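PDB 3TEF: Iron(III) ABC transporter, periplasmic iron-compound-binding protein from Vibrio cholerae, which probably binds iron-loaded catecholate siderophores in the periplasm and delivers them to an ABC transporter for iron uptake. Local coordinates for residues E135-I138 with E139-D142; G112-E115 with S116-Q120; L240-T244 with T245-N249; F205-I208 with R209-P213. One frame throughout, in Å; residues are numbered along the deposited sequence.

Interaction 1 of 4, residues E135-I138 with E139-D142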
loop_
_atom_site.group_PDB
_atom_site.type_symbol
_atom_site.label_atom_id
_atom_site.label_comp_id
_atom_site.label_asym_id
_atom_site.label_seq_id
_atom_site.Cartn_x
_atom_site.Cartn_y
_atom_site.Cartn_z
ATOM N N GLU A 135 -4.806 18.677 -2.559
ATOM C CA GLU A 135 -5.521 19.057 -1.350
ATOM C C GLU A 135 -7.000 18.688 -1.415
ATOM O O GLU A 135 -7.576 18.254 -0.417
ATOM C CB GLU A 135 -5.345 20.547 -1.045
ATOM C CG GLU A 135 -3.924 20.937 -0.641
ATOM C CD GLU A 135 -3.421 20.205 0.600
ATOM O OE1 GLU A 135 -4.233 19.858 1.488
ATOM O OE2 GLU A 135 -2.199 19.988 0.693
ATOM N N ALA A 136 -7.616 18.860 -2.584
ATOM C CA ALA A 136 -9.014 18.488 -2.753
ATOM C C ALA A 136 -9.195 17.002 -2.470
ATOM O O ALA A 136 -10.137 16.600 -1.777
ATOM C CB ALA A 136 -9.518 18.835 -4.170
ATOM N N LYS A 137 -8.281 16.192 -3.006
ATOM C CA LYS A 137 -8.330 14.749 -2.823
ATOM C C LYS A 137 -8.131 14.392 -1.360
ATOM O O LYS A 137 -8.848 13.553 -0.809
ATOM C CB LYS A 137 -7.252 14.059 -3.658
ATOM C CG LYS A 137 -7.507 12.601 -3.827
ATOM C CD LYS A 137 -8.710 12.448 -4.734
ATOM C CE LYS A 137 -9.284 11.079 -4.658
ATOM N NZ LYS A 137 -10.505 10.991 -5.502
ATOM N N ILE A 138 -7.146 15.029 -0.731
ATOM C CA ILE A 138 -6.905 14.802 0.684
ATOM C C ILE A 138 -8.137 15.111 1.539
ATOM O O ILE A 138 -8.518 14.313 2.394
ATOM C CB ILE A 138 -5.669 15.563 1.193
ATOM C CG1 ILE A 138 -4.408 14.959 0.564
ATOM C CG2 ILE A 138 -5.626 15.524 2.706
ATOM C CD1 ILE A 138 -3.129 15.718 0.879
ATOM N N GLU A 139 -8.767 16.259 1.296
ATOM C CA GLU A 139 -9.944 16.635 2.071
ATOM C C GLU A 139 -11.025 15.568 1.956
ATOM O O GLU A 139 -11.672 15.210 2.952
ATOM C CB GLU A 139 -10.482 17.997 1.622
ATOM C CG GLU A 139 -11.816 18.369 2.271
ATOM C CD GLU A 139 -12.115 19.858 2.193
ATOM O OE1 GLU A 139 -11.461 20.558 1.388
ATOM O OE2 GLU A 139 -12.999 20.334 2.943
ATOM N N GLN A 140 -11.210 15.060 0.740
ATOM C CA GLN A 140 -12.219 14.045 0.462
ATOM C C GLN A 140 -11.947 12.762 1.246
ATOM O O GLN A 140 -12.816 12.243 1.948
ATOM C CB GLN A 140 -12.267 13.740 -1.043
ATOM C CG GLN A 140 -13.225 12.620 -1.417
ATOM C CD GLN A 140 -13.223 12.295 -2.904
ATOM O OE1 GLN A 140 -12.380 12.777 -3.669
ATOM N NE2 GLN A 140 -14.175 11.465 -3.319
ATOM N N VAL A 141 -10.724 12.259 1.126
ATOM C CA VAL A 141 -10.369 10.978 1.721
ATOM C C VAL A 141 -10.275 11.070 3.247
ATOM O O VAL A 141 -10.675 10.150 3.965
ATOM C CB VAL A 141 -9.047 10.452 1.123
ATOM C CG1 VAL A 141 -8.583 9.211 1.873
ATOM C CG2 VAL A 141 -9.230 10.166 -0.365
ATOM N N ASP A 142 -9.768 12.192 3.735
ATOM C CA ASP A 142 -9.646 12.414 5.170
ATOM C C ASP A 142 -10.996 12.270 5.871
ATOM O O ASP A 142 -11.080 11.716 6.971
ATOM C CB ASP A 142 -9.037 13.786 5.443
ATOM C CG ASP A 142 -8.651 13.981 6.905
ATOM O OD1 ASP A 142 -8.031 13.069 7.504
ATOM O OD2 ASP A 142 -8.970 15.051 7.459
HETATM O O HOH W 1 -12.124 15.488 -3.834
#
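Lys-137 and Gln-140 meet along one turn of helix 131-154, the long helix that spans the two lobes in this class of periplasmic binding protein. Their side chains lie side by side and point the same way. In Lys-137, CG stands anti to the backbone N (chi1 -163°). The chain then bends at the next bond (chi2 70°), which carries the amine along the helix toward the following turn. Gln-140 is extended and turns OE1 to the lysine. Lys-137 NZ donates to Gln-140 OE1 at 3.2 Å. The amine sits well above the amide plane and not on a lone pair.

The same OE1 has a second donor. A water gives it a hydrogen bond of 2.7 Å, measured from the water O to Gln-140 OE1. That water also makes a weak bond of 3.1 Å to Ala-136 O. Ala-136 O is already held by Gln-140 N, so the water links backbone and side chain of the same turn. One residue further on, Val-141 N bonds to Lys-137 O at 3.0 Å, and Val-141 CG2 rests 3.4 Å from that same Lys-137 O.

Ile-138 and Val-141 are buried. Ile-138 packs on Trp-121 and Val-141 on Trp-114, both of helix 113-128, and Asp-142 OD1 takes a hydrogen bond from Trp-114 NE1. Lys-137 NZ has its stronger partner in Glu-271, a salt bridge to helix 267-279. The lysine charge is therefore shared between a carboxylate and a neutral amide. It would be expected to polarise the Gln-140 carbonyl, which the water also grips.

Interaction 2 of 4, residues G112-E115 with S116-Q120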
loop_
_atom_site.group_PDB
_atom_site.type_symbol
_atom_site.label_atom_id
_atom_site.label_comp_id
_atom_site.label_asym_id
_atom_site.label_seq_id
_atom_site.Cartn_x
_atom_site.Cartn_y
_atom_site.Cartn_z
ATOM N N GLY A 112 2.095 6.434 10.962
ATOM C CA GLY A 112 0.796 5.906 10.579
ATOM C C GLY A 112 0.542 6.030 9.091
ATOM O O GLY A 112 0.982 6.984 8.446
ATOM N N TYR A 113 -0.193 5.063 8.551
ATOM C CA TYR A 113 -0.461 5.025 7.114
ATOM C C TYR A 113 -1.029 6.333 6.543
ATOM O O TYR A 113 -0.499 6.874 5.569
ATOM C CB TYR A 113 -1.403 3.870 6.765
ATOM C CG TYR A 113 -1.745 3.855 5.293
ATOM C CD1 TYR A 113 -0.881 3.261 4.369
ATOM C CD2 TYR A 113 -2.918 4.448 4.821
ATOM C CE1 TYR A 113 -1.175 3.255 3.021
ATOM C CE2 TYR A 113 -3.226 4.445 3.466
ATOM C CZ TYR A 113 -2.345 3.847 2.576
ATOM O OH TYR A 113 -2.607 3.843 1.237
ATOM N N TRP A 114 -2.109 6.840 7.126
ATOM C CA TRP A 114 -2.780 7.988 6.508
ATOM C C TRP A 114 -2.001 9.302 6.631
ATOM O O TRP A 114 -1.876 10.049 5.655
ATOM C CB TRP A 114 -4.242 8.118 6.979
ATOM C CG TRP A 114 -5.002 9.287 6.380
ATOM C CD1 TRP A 114 -5.759 10.205 7.067
ATOM C CD2 TRP A 114 -5.072 9.671 4.998
ATOM N NE1 TRP A 114 -6.284 11.128 6.201
ATOM C CE2 TRP A 114 -5.883 10.823 4.919
ATOM C CE3 TRP A 114 -4.528 9.153 3.810
ATOM C CZ2 TRP A 114 -6.174 11.467 3.712
ATOM C CZ3 TRP A 114 -4.810 9.794 2.605
ATOM C CH2 TRP A 114 -5.625 10.945 2.568
ATOM N N GLU A 115 -1.442 9.576 7.807
ATOM C CA GLU A 115 -0.627 10.781 7.956
ATOM C C GLU A 115 0.549 10.752 6.985
ATOM O O GLU A 115 0.841 11.750 6.334
ATOM C CB GLU A 115 -0.135 10.960 9.397
ATOM C CG GLU A 115 -1.245 11.052 10.437
ATOM C CD GLU A 115 -1.960 12.391 10.432
ATOM O OE1 GLU A 115 -1.763 13.170 9.473
ATOM O OE2 GLU A 115 -2.717 12.665 11.395
ATOM N N SER A 116 1.210 9.604 6.861
ATOM C CA SER A 116 2.350 9.523 5.958
ATOM C C SER A 116 1.942 9.533 4.488
ATOM O O SER A 116 2.613 10.150 3.666
ATOM C CB SER A 116 3.267 8.326 6.283
ATOM O OG SER A 116 2.603 7.094 6.085
ATOM N N THR A 117 0.825 8.888 4.165
ATOM C CA THR A 117 0.332 8.863 2.792
ATOM C C THR A 117 -0.039 10.272 2.299
ATOM O O THR A 117 0.268 10.645 1.172
ATOM C CB THR A 117 -0.850 7.885 2.661
ATOM O OG1 THR A 117 -0.379 6.547 2.871
ATOM C CG2 THR A 117 -1.506 7.992 1.272
ATOM N N GLN A 118 -0.682 11.059 3.156
ATOM C CA GLN A 118 -0.939 12.470 2.848
ATOM C C GLN A 118 0.308 13.211 2.417
ATOM O O GLN A 118 0.283 13.984 1.459
ATOM C CB GLN A 118 -1.490 13.196 4.074
ATOM C CG GLN A 118 -2.914 12.848 4.395
ATOM C CD GLN A 118 -3.349 13.529 5.679
ATOM O OE1 GLN A 118 -3.285 14.755 5.795
ATOM N NE2 GLN A 118 -3.750 12.736 6.664
ATOM N N GLN A 119 1.401 13.012 3.153
ATOM C CA GLN A 119 2.648 13.655 2.788
ATOM C C GLN A 119 3.161 13.154 1.447
ATOM O O GLN A 119 3.738 13.929 0.694
ATOM C CB GLN A 119 3.720 13.481 3.872
ATOM C CG GLN A 119 4.941 14.353 3.644
ATOM C CD GLN A 119 4.575 15.817 3.467
ATOM O OE1 GLN A 119 3.883 16.398 4.308
ATOM N NE2 GLN A 119 5.008 16.413 2.363
ATOM N N GLN A 120 2.956 11.868 1.141
ATOM C CA GLN A 120 3.428 11.349 -0.138
ATOM C C GLN A 120 2.666 12.031 -1.275
ATOM O O GLN A 120 3.264 12.394 -2.301
ATOM C CB GLN A 120 3.272 9.817 -0.259
ATOM C CG GLN A 120 3.832 8.998 0.905
ATOM C CD GLN A 120 5.250 9.420 1.304
ATOM O OE1 GLN A 120 5.461 10.007 2.369
ATOM N NE2 GLN A 120 6.214 9.111 0.460
HETATM O O HOH W 2 -1.607 15.944 8.084
#
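Trp-114 CG lies opposite its backbone N (chi1 180°), and Gln-118 CG lies opposite its own carbonyl carbon (chi1 -73°), which brings the glutamine over the indole face. Gln-118 CG is 3.6 Å from the centroid of the six-membered ring, close to the ring normal: a CH-pi contact. The amide nitrogen lies over the same face of the indole, above the five-membered ring near its NE1 and CD1. Gln-118 NE2 comes within 3.0 Å of Trp-114 NE1. Both are donors, so they do not bond; NE2 makes a weak bond to Trp-114 O instead, NE1 being already engaged by Asp-142.

This is the first turn of helix 113-128, with Gly-112 at the N-cap position. Its positive phi (105°) would press a side chain against the preceding carbonyl. Ser-116 N donates to Gly-112 O at 3.1 Å. Ser-116 OG also sits near that carbonyl and accepts from Glu-108 N.

Thr-117 OG1 is 3.3 Å above the plane of the Tyr-113 ring, over its centre. It donates to Tyr-113 O at 2.7 Å, from above the carbonyl plane. Thr-117 N holds the same oxygen, so two donors grip it. At the exposed end a water gives hydrogen bonds to Glu-115 OE1 and Gln-118 OE1, each 3.1 Å from its oxygen. Gln-118 OE1 is also bonded by Arg-122. Tyr-113 OH reaches Thr-270 of helix 267-279.

Interaction 3 of 4, residues L240-T244 with T245-N249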
loop_
_atom_site.group_PDB
_atom_site.type_symbol
_atom_site.label_atom_id
_atom_site.label_comp_id
_atom_site.label_asym_id
_atom_site.label_seq_id
_atom_site.Cartn_x
_atom_site.Cartn_y
_atom_site.Cartn_z
ATOM N N LEU A 240 -12.062 -24.245 12.611
ATOM C CA LEU A 240 -11.484 -23.409 13.661
ATOM C C LEU A 240 -11.903 -21.953 13.507
ATOM O O LEU A 240 -12.132 -21.250 14.494
ATOM C CB LEU A 240 -9.961 -23.513 13.661
ATOM C CG LEU A 240 -9.398 -24.880 14.037
ATOM C CD1 LEU A 240 -7.878 -24.867 13.971
ATOM C CD2 LEU A 240 -9.872 -25.279 15.424
ATOM N N VAL A 241 -11.994 -21.508 12.261
ATOM C CA VAL A 241 -12.374 -20.135 11.961
ATOM C C VAL A 241 -13.874 -19.919 12.180
ATOM O O VAL A 241 -14.291 -18.864 12.658
ATOM C CB VAL A 241 -11.974 -19.768 10.512
ATOM C CG1 VAL A 241 -12.568 -18.433 10.103
ATOM C CG2 VAL A 241 -10.453 -19.749 10.385
ATOM N N LYS A 242 -14.672 -20.926 11.835
ATOM C CA LYS A 242 -16.124 -20.878 12.042
ATOM C C LYS A 242 -16.478 -20.678 13.512
ATOM O O LYS A 242 -17.481 -20.039 13.842
ATOM C CB LYS A 242 -16.773 -22.174 11.561
ATOM C CG LYS A 242 -16.450 -22.548 10.138
ATOM C CD LYS A 242 -17.078 -21.589 9.154
ATOM C CE LYS A 242 -17.956 -22.345 8.174
ATOM N NZ LYS A 242 -18.252 -21.547 6.955
ATOM N N ALA A 243 -15.654 -21.242 14.388
ATOM C CA ALA A 243 -15.893 -21.193 15.825
ATOM C C ALA A 243 -15.566 -19.820 16.397
ATOM O O ALA A 243 -15.612 -19.612 17.608
ATOM C CB ALA A 243 -15.077 -22.269 16.528
ATOM N N THR A 244 -15.251 -18.882 15.510
ATOM C CA THR A 244 -14.813 -17.556 15.913
ATOM C C THR A 244 -15.983 -16.567 15.946
ATOM O O THR A 244 -16.944 -16.706 15.191
ATOM C CB THR A 244 -13.702 -17.048 14.959
ATOM O OG1 THR A 244 -12.689 -16.365 15.704
ATOM C CG2 THR A 244 -14.273 -16.138 13.886
ATOM N N THR A 245 -15.898 -15.580 16.834
ATOM C CA THR A 245 -16.898 -14.516 16.907
ATOM C C THR A 245 -16.995 -13.756 15.586
ATOM O O THR A 245 -18.086 -13.390 15.142
ATOM C CB THR A 245 -16.568 -13.510 18.029
ATOM O OG1 THR A 245 -16.576 -14.176 19.298
ATOM C CG2 THR A 245 -17.586 -12.376 18.053
ATOM N N ALA A 246 -15.845 -13.517 14.962
ATOM C CA ALA A 246 -15.791 -12.779 13.704
ATOM C C ALA A 246 -16.622 -13.441 12.618
ATOM O O ALA A 246 -17.329 -12.766 11.871
ATOM C CB ALA A 246 -14.348 -12.615 13.239
ATOM N N TYR A 247 -16.533 -14.761 12.519
ATOM C CA TYR A 247 -17.322 -15.480 11.528
ATOM C C TYR A 247 -18.812 -15.342 11.832
ATOM O O TYR A 247 -19.613 -15.032 10.950
ATOM C CB TYR A 247 -16.955 -16.963 11.485
ATOM C CG TYR A 247 -17.848 -17.744 10.545
ATOM C CD1 TYR A 247 -17.641 -17.706 9.171
ATOM C CD2 TYR A 247 -18.913 -18.497 11.027
ATOM C CE1 TYR A 247 -18.459 -18.405 8.307
ATOM C CE2 TYR A 247 -19.735 -19.203 10.169
ATOM C CZ TYR A 247 -19.504 -19.152 8.809
ATOM O OH TYR A 247 -20.316 -19.849 7.944
ATOM N N LYS A 248 -19.171 -15.585 13.087
ATOM C CA LYS A 248 -20.573 -15.568 13.499
ATOM C C LYS A 248 -21.225 -14.202 13.274
ATOM O O LYS A 248 -22.355 -14.114 12.794
ATOM C CB LYS A 248 -20.699 -15.976 14.968
ATOM C CG LYS A 248 -20.405 -17.441 15.246
ATOM C CD LYS A 248 -20.180 -17.669 16.741
ATOM C CE LYS A 248 -19.700 -19.083 17.038
ATOM N NZ LYS A 248 -19.366 -19.252 18.482
ATOM N N ASN A 249 -20.512 -13.139 13.628
ATOM C CA ASN A 249 -21.027 -11.785 13.451
ATOM C C ASN A 249 -20.931 -11.335 12.002
ATOM O O ASN A 249 -21.328 -10.220 11.660
ATOM C CB ASN A 249 -20.280 -10.797 14.351
ATOM C CG ASN A 249 -20.617 -10.973 15.823
ATOM O OD1 ASN A 249 -21.305 -11.924 16.208
ATOM N ND2 ASN A 249 -20.130 -10.055 16.657
#
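Thr-244 and Tyr-247 meet where the chain passes from helix 239-242 into helix 245-248, with Thr-244 at the N-cap position of the second helix. The tight part is the threonine methyl. Thr-244 CG2 lies 3.0 Å from Tyr-247 N and 3.6 Å from Ala-246 CB. Its chi1 of -140° is not a staggered value, which means either strain or an uncertain placement of this side chain. The threonine side chain makes no capping bond; Thr-245 N is hydrogen-bonded instead to Asn-212 OD1. The first turn is closed by Lys-248 N, which donates to Thr-244 O at 3.3 Å. On the inner side Ala-246 and Tyr-247 touch Ile-252 of strand 252-254.

Lys-248 forms the looser side. It is exposed, and its extended chain passes Thr-244 O. Its NZ comes no nearer than 3.9 Å to Ala-243 O. Lys-242 and Tyr-247 are a close pair on the partly exposed side, and they cross obliquely. The lysine chain bends twice and lays CD over one ring face. Lys-242 CD is 3.6 Å from the ring centroid, a CH-pi contact offset toward the rim. Beyond it, Lys-242 NZ reaches past the ring carbon CZ and donates to Tyr-247 OH at 2.8 Å.

Interaction 4 of 4, residues F205-I208 with R209-P213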
loop_
_atom_site.group_PDB
_atom_site.type_symbol
_atom_site.label_atom_id
_atom_site.label_comp_id
_atom_site.label_asym_id
_atom_site.label_seq_id
_atom_site.Cartn_x
_atom_site.Cartn_y
_atom_site.Cartn_z
ATOM N N PHE A 205 -4.258 -21.400 12.681
ATOM C CA PHE A 205 -5.700 -21.330 12.870
ATOM C C PHE A 205 -6.061 -21.486 14.346
ATOM O O PHE A 205 -7.040 -20.914 14.825
ATOM C CB PHE A 205 -6.420 -22.369 12.013
ATOM C CG PHE A 205 -6.412 -22.049 10.547
ATOM C CD1 PHE A 205 -7.090 -20.941 10.062
ATOM C CD2 PHE A 205 -5.732 -22.858 9.649
ATOM C CE1 PHE A 205 -7.085 -20.645 8.703
ATOM C CE2 PHE A 205 -5.724 -22.565 8.297
ATOM C CZ PHE A 205 -6.401 -21.458 7.824
ATOM N N GLU A 206 -5.260 -22.254 15.070
ATOM C CA GLU A 206 -5.478 -22.430 16.495
ATOM C C GLU A 206 -5.348 -21.088 17.226
ATOM O O GLU A 206 -6.113 -20.796 18.146
ATOM C CB GLU A 206 -4.498 -23.463 17.063
ATOM C CG GLU A 206 -4.813 -24.923 16.672
ATOM C CD GLU A 206 -4.419 -25.289 15.237
ATOM O OE1 GLU A 206 -3.974 -24.406 14.469
ATOM O OE2 GLU A 206 -4.558 -26.480 14.876
ATOM N N TYR A 207 -4.379 -20.280 16.806
ATOM C CA TYR A 207 -4.167 -18.948 17.369
ATOM C C TYR A 207 -5.363 -18.029 17.089
ATOM O O TYR A 207 -5.787 -17.269 17.964
ATOM C CB TYR A 207 -2.874 -18.369 16.791
ATOM C CG TYR A 207 -2.586 -16.910 17.062
ATOM C CD1 TYR A 207 -1.597 -16.535 17.971
ATOM C CD2 TYR A 207 -3.263 -15.904 16.376
ATOM C CE1 TYR A 207 -1.303 -15.203 18.206
ATOM C CE2 TYR A 207 -2.979 -14.564 16.607
ATOM C CZ TYR A 207 -1.999 -14.222 17.522
ATOM O OH TYR A 207 -1.704 -12.895 17.750
ATOM N N ILE A 208 -5.904 -18.100 15.875
ATOM C CA ILE A 208 -7.069 -17.291 15.512
ATOM C C ILE A 208 -8.273 -17.684 16.364
ATOM O O ILE A 208 -8.959 -16.826 16.928
ATOM C CB ILE A 208 -7.420 -17.420 14.011
ATOM C CG1 ILE A 208 -6.295 -16.844 13.143
ATOM C CG2 ILE A 208 -8.733 -16.703 13.701
ATOM C CD1 ILE A 208 -6.444 -17.141 11.661
ATOM N N ARG A 209 -8.514 -18.985 16.471
ATOM C CA ARG A 209 -9.628 -19.499 17.269
ATOM C C ARG A 209 -9.452 -19.204 18.758
ATOM O O ARG A 209 -10.386 -18.759 19.423
ATOM C CB ARG A 209 -9.799 -21.004 17.038
ATOM C CG ARG A 209 -10.792 -21.685 17.973
ATOM C CD ARG A 209 -12.175 -21.066 17.882
ATOM N NE ARG A 209 -13.105 -21.700 18.814
ATOM C CZ ARG A 209 -13.544 -21.145 19.940
ATOM N NH1 ARG A 209 -13.153 -19.923 20.282
ATOM N NH2 ARG A 209 -14.384 -21.809 20.723
ATOM N N GLU A 210 -8.251 -19.450 19.277
ATOM C CA GLU A 210 -7.975 -19.257 20.697
ATOM C C GLU A 210 -8.170 -17.792 21.110
ATOM O O GLU A 210 -8.808 -17.502 22.131
ATOM C CB GLU A 210 -6.570 -19.777 21.068
ATOM C CG GLU A 210 -5.383 -18.924 20.563
ATOM C CD GLU A 210 -4.012 -19.611 20.709
ATOM O OE1 GLU A 210 -3.923 -20.844 20.501
ATOM O OE2 GLU A 210 -3.018 -18.914 21.024
ATOM N N HIS A 211 -7.642 -16.871 20.307
ATOM C CA HIS A 211 -7.727 -15.448 20.622
ATOM C C HIS A 211 -9.082 -14.838 20.271
ATOM O O HIS A 211 -9.458 -13.799 20.815
ATOM C CB HIS A 211 -6.579 -14.674 19.974
ATOM C CG HIS A 211 -5.258 -14.886 20.649
ATOM N ND1 HIS A 211 -4.322 -15.790 20.190
ATOM C CD2 HIS A 211 -4.725 -14.327 21.760
ATOM C CE1 HIS A 211 -3.264 -15.765 20.980
ATOM N NE2 HIS A 211 -3.483 -14.887 21.940
ATOM N N ASN A 212 -9.809 -15.484 19.364
ATOM C CA ASN A 212 -11.196 -15.117 19.087
ATOM C C ASN A 212 -11.407 -13.621 18.818
ATOM O O ASN A 212 -12.032 -12.918 19.618
ATOM C CB ASN A 212 -12.081 -15.573 20.253
ATOM C CG ASN A 212 -13.556 -15.598 19.899
ATOM O OD1 ASN A 212 -13.926 -15.739 18.732
ATOM N ND2 ASN A 212 -14.408 -15.466 20.911
ATOM N N PRO A 213 -10.893 -13.126 17.684
ATOM C CA PRO A 213 -11.068 -11.708 17.345
ATOM C C PRO A 213 -12.531 -11.387 17.035
ATOM O O PRO A 213 -13.258 -12.248 16.532
ATOM C CB PRO A 213 -10.225 -11.549 16.077
ATOM C CG PRO A 213 -10.234 -12.917 15.458
ATOM C CD PRO A 213 -10.210 -13.877 16.613
#
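Tyr-207 offers one ring face to His-211, whose ND1 lies 3.5 Å above the plane over the centre. The two rings meet obliquely, with centroids 4.3 Å apart and planes at 48°. The imidazole is held by its edge. His-211 ND1 donates to Tyr-207 O at 3.0 Å, and that oxygen lies close to the imidazole plane. His-211 N also donates to Tyr-207 O, from the opposite face of the carbonyl plane. One oxygen thus accepts two bonds from one residue, which fixes the turn of the imidazole.

Glu-210 CG stands between its backbone N and carbonyl carbon (chi1 72°). This brings the side chain back over the preceding turn, with CG 3.1 Å from Glu-206 O. The helix then ends. Asn-212 takes a positive phi, and its N still bonds to Ile-208 O at 2.9 Å. Pro-213 CD packs against the same Ile-208 O at 3.2 Å.

Helix 205-211 covers the sheet of its lobe before the chain enters strand 215-220. Tyr-207, Ile-208, His-211 and Pro-213 all touch Met-160 of strand 158-165. Phe-205 and Ile-208 reach Leu-169 of strand 168-172, while Phe-205 also packs on Leu-240 and Val-241 of helix 239-242.

In the fold
The four contacts form two clusters. Interactions 1 and 2 lie on consecutive helices, 131-154 and 113-128, and touch with centres 12 Å apart. Interaction 2 is the buried one, built on ring faces and hydroxyls. Interaction 1 has a packed side toward interaction 2 and a wet side with a lysine, an amide and a water. Interactions 3 and 4 form the second cluster, with centres 9 Å apart; they are joined by Asn-212 and by Arg-209 against Ala-243. Both are partly buried and lie near helix ends, where an aromatic ring pairs with a nitrogen-bearing side chain. The clusters do not touch. Interactions 1 and 3 have centres about 36 Å apart.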